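Local coordinates for protein CalS10 (PDB 6UK5) that binds S-adenosylmethionine and probably methylates an amino pentose in the biosynthesis of calicheamicin, at residues V79-L84 and V99-D105. Residues are numbered along the deposited sequence; the frame is centred on the assembly and turned at random.
With SAM (S-adenosylmethionine), chain D.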
loop_
_atom_site.group_PDB
_atom_site.type_symbol
_atom_site.label_atom_id
_atom_site.label_comp_id
_atom_site.label_asym_id
_atom_site.label_seq_id
_atom_site.Cartn_x
_atom_site.Cartn_y
_atom_site.Cartn_z
ATOM N N VAL A 79 30.068 19.994 10.114
ATOM C CA VAL A 79 29.522 19.007 9.196
ATOM C C VAL A 79 28.938 19.745 8.002
ATOM O O VAL A 79 28.375 20.835 8.150
ATOM C CB VAL A 79 28.461 18.153 9.924
ATOM C CG1 VAL A 79 27.540 17.484 8.953
ATOM C CG2 VAL A 79 29.134 17.122 10.828
ATOM N N GLU A 80 29.073 19.156 6.814
ATOM C CA GLU A 80 28.547 19.755 5.597
ATOM C C GLU A 80 27.958 18.668 4.709
ATOM O O GLU A 80 28.143 17.471 4.943
ATOM C CB GLU A 80 29.619 20.536 4.823
ATOM C CG GLU A 80 30.233 21.702 5.577
ATOM C CD GLU A 80 31.009 22.636 4.667
ATOM O OE1 GLU A 80 30.709 22.674 3.453
ATOM O OE2 GLU A 80 31.922 23.329 5.164
ATOM N N GLY A 81 27.248 19.105 3.670
ATOM C CA GLY A 81 26.600 18.185 2.762
ATOM C C GLY A 81 26.768 18.622 1.321
ATOM O O GLY A 81 26.980 19.799 1.020
ATOM N N LEU A 82 26.668 17.639 0.429
ATOM C CA LEU A 82 26.765 17.856 -1.008
ATOM C C LEU A 82 25.733 16.958 -1.671
ATOM O O LEU A 82 25.698 15.752 -1.410
ATOM C CB LEU A 82 28.185 17.550 -1.503
ATOM C CG LEU A 82 28.649 17.919 -2.916
ATOM C CD1 LEU A 82 27.935 17.092 -3.970
ATOM C CD2 LEU A 82 28.480 19.407 -3.194
ATOM N N GLU A 83 24.890 17.544 -2.516
ATOM C CA GLU A 83 23.718 16.851 -3.035
ATOM C C GLU A 83 23.315 17.478 -4.361
ATOM O O GLU A 83 23.330 18.702 -4.504
ATOM C CB GLU A 83 22.555 16.908 -2.036
ATOM C CG GLU A 83 21.249 16.329 -2.555
ATOM C CD GLU A 83 21.358 14.877 -2.958
ATOM O OE1 GLU A 83 22.270 14.179 -2.469
ATOM O OE2 GLU A 83 20.528 14.440 -3.779
ATOM N N LEU A 84 22.955 16.631 -5.324
ATOM C CA LEU A 84 22.598 17.113 -6.651
ATOM C C LEU A 84 21.101 17.352 -6.804
ATOM O O LEU A 84 20.697 18.344 -7.418
ATOM C CB LEU A 84 23.063 16.121 -7.720
ATOM C CG LEU A 84 22.837 16.587 -9.160
ATOM C CD1 LEU A 84 23.730 17.782 -9.471
ATOM C CD2 LEU A 84 23.076 15.463 -10.151
ATOM N N VAL A 99 23.365 24.137 8.966
ATOM C CA VAL A 99 24.389 23.276 8.381
ATOM C C VAL A 99 24.608 23.735 6.948
ATOM O O VAL A 99 23.660 23.775 6.154
ATOM C CB VAL A 99 23.984 21.795 8.431
ATOM C CG1 VAL A 99 25.095 20.913 7.875
ATOM C CG2 VAL A 99 23.627 21.401 9.852
ATOM N N ARG A 100 25.852 24.076 6.613
ATOM C CA ARG A 100 26.172 24.470 5.247
ATOM C C ARG A 100 25.976 23.272 4.328
ATOM O O ARG A 100 26.690 22.269 4.434
ATOM C CB ARG A 100 27.601 25.001 5.151
ATOM C CG ARG A 100 27.935 25.569 3.770
ATOM C CD ARG A 100 27.111 26.819 3.453
ATOM N NE ARG A 100 27.311 27.291 2.082
ATOM C CZ ARG A 100 26.400 27.202 1.111
ATOM N NH1 ARG A 100 25.208 26.664 1.340
ATOM N NH2 ARG A 100 26.681 27.661 -0.100
ATOM N N LEU A 101 25.002 23.379 3.430
ATOM C CA LEU A 101 24.707 22.362 2.434
ATOM C C LEU A 101 24.948 22.955 1.054
ATOM O O LEU A 101 24.623 24.119 0.803
ATOM C CB LEU A 101 23.262 21.875 2.558
ATOM C CG LEU A 101 22.882 21.279 3.914
ATOM C CD1 LEU A 101 21.473 20.713 3.888
ATOM C CD2 LEU A 101 23.862 20.192 4.328
ATOM N N HIS A 102 25.508 22.145 0.162
ATOM C CA HIS A 102 25.892 22.591 -1.167
ATOM C C HIS A 102 25.166 21.785 -2.229
ATOM O O HIS A 102 25.061 20.559 -2.130
ATOM C CB HIS A 102 27.404 22.456 -1.373
ATOM C CG HIS A 102 28.219 23.092 -0.293
ATOM N ND1 HIS A 102 28.737 24.365 -0.401
ATOM C CD2 HIS A 102 28.602 22.631 0.921
ATOM C CE1 HIS A 102 29.404 24.660 0.700
ATOM N NE2 HIS A 102 29.340 23.624 1.518
ATOM N N ALA A 103 24.661 22.481 -3.241
ATOM C CA ALA A 103 24.182 21.815 -4.441
ATOM C C ALA A 103 25.387 21.540 -5.328
ATOM O O ALA A 103 26.178 22.446 -5.608
ATOM C CB ALA A 103 23.159 22.676 -5.178
ATOM N N GLY A 104 25.534 20.298 -5.765
ATOM C CA GLY A 104 26.722 19.956 -6.522
ATOM C C GLY A 104 26.616 18.576 -7.123
ATOM O O GLY A 104 25.715 17.795 -6.804
ATOM N N ASP A 105 27.565 18.294 -8.008
ATOM C CA ASP A 105 27.716 16.989 -8.626
ATOM C C ASP A 105 28.914 16.273 -8.024
ATOM O O ASP A 105 30.010 16.838 -7.935
ATOM C CB ASP A 105 27.879 17.113 -10.141
ATOM C CG ASP A 105 27.643 15.798 -10.859
ATOM O OD1 ASP A 105 28.142 14.759 -10.376
ATOM O OD2 ASP A 105 26.953 15.803 -11.902
HETATM N N SAM D . 23.158 9.483 2.019
HETATM C CA SAM D . 21.859 9.363 1.437
HETATM C C SAM D . 20.875 8.569 2.352
HETATM O O SAM D . 21.280 7.498 2.867
HETATM O OXT SAM D . 19.741 9.067 2.494
HETATM C CB SAM D . 21.962 8.684 0.065
HETATM C CG SAM D . 20.708 9.029 -0.720
HETATM S SD SAM D . 20.612 7.790 -2.031
HETATM C CE SAM D . 18.877 7.879 -2.442
HETATM C "C5'" SAM D . 21.360 8.537 -3.530
HETATM C "C4'" SAM D . 21.508 10.063 -3.594
HETATM O "O4'" SAM D . 22.598 10.382 -4.478
HETATM C "C3'" SAM D . 20.278 10.801 -4.130
HETATM O "O3'" SAM D . 19.655 11.562 -3.099
HETATM C "C2'" SAM D . 20.826 11.727 -5.233
HETATM O "O2'" SAM D . 20.365 13.065 -5.080
HETATM C "C1'" SAM D . 22.341 11.642 -5.050
HETATM N N9 SAM D . 23.109 11.744 -6.284
HETATM C C8 SAM D . 23.034 10.930 -7.386
HETATM N N7 SAM D . 23.906 11.214 -8.321
HETATM C C5 SAM D . 24.611 12.285 -7.800
HETATM C C6 SAM D . 25.692 13.043 -8.291
HETATM N N6 SAM D . 26.243 12.858 -9.494
HETATM N N1 SAM D . 26.187 14.019 -7.499
HETATM C C2 SAM D . 25.626 14.224 -6.304
HETATM N N3 SAM D . 24.598 13.585 -5.741
HETATM C C4 SAM D . 24.134 12.623 -6.543
HETATM O O HOH W 1 27.814 23.272 7.854
#
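Gly-81, Leu-82 and Glu-83 pair in parallel with Leu-101, His-102 and Ala-103, joining the edge strand of the Rossmann-like methyltransferase sheet to its neighbour, with S-adenosylmethionine bound where the two strands end. The ladder runs from a weak bond, Gly-81 N to Arg-100 O, through His-102 N to Gly-81 O (2.9 Å) and Glu-83 N to His-102 O (3.0 Å), and ends with Gly-104 N on Glu-83 O (3.0 Å). On the face that carries Leu-82, the His-102 ring swings back along the neighbouring strand, its CG anti to the carbonyl carbon (chi1 -52°), and NE2 donates to Glu-80 OE1 at 2.6 Å. The carboxylate receives this bond nearly end-on, its plane turned 26° from the ring. With an alanine at this position, Glu-80 OE1 would probably lose its histidine donor and the carboxylate would be freer to turn. Leu-82 lays CD2 against His-102 CB (3.7 Å) and CD1 over the Gly-104 carbonyl. On the opposite face, Leu-101 CD2 comes 3.6 Å from Gly-81 N, packing against the glycine backbone. Beyond the paired residues, Leu-84 rests CB and CD1 on Gly-104 O and lays CB and CD2 over one face of the adenine, CB above C2 and CD2 near C6. Asp-105 OD1 accepts a nearly straight bond from adenine N6 (2.8 Å), while its OD2 forms a salt bridge with Arg-107. Glu-83 is the acidic residue at the strand end that meets the ribose, as in class I methyltransferases; O3' donates to its OE2, and Gly-64 N holds OE1. Strand 57-61 lies on the other side of strand 78-83, and the connecting helix 86-95 completes a beta-alpha-beta unit, packing Leu-89 against Glu-83 and Leu-101.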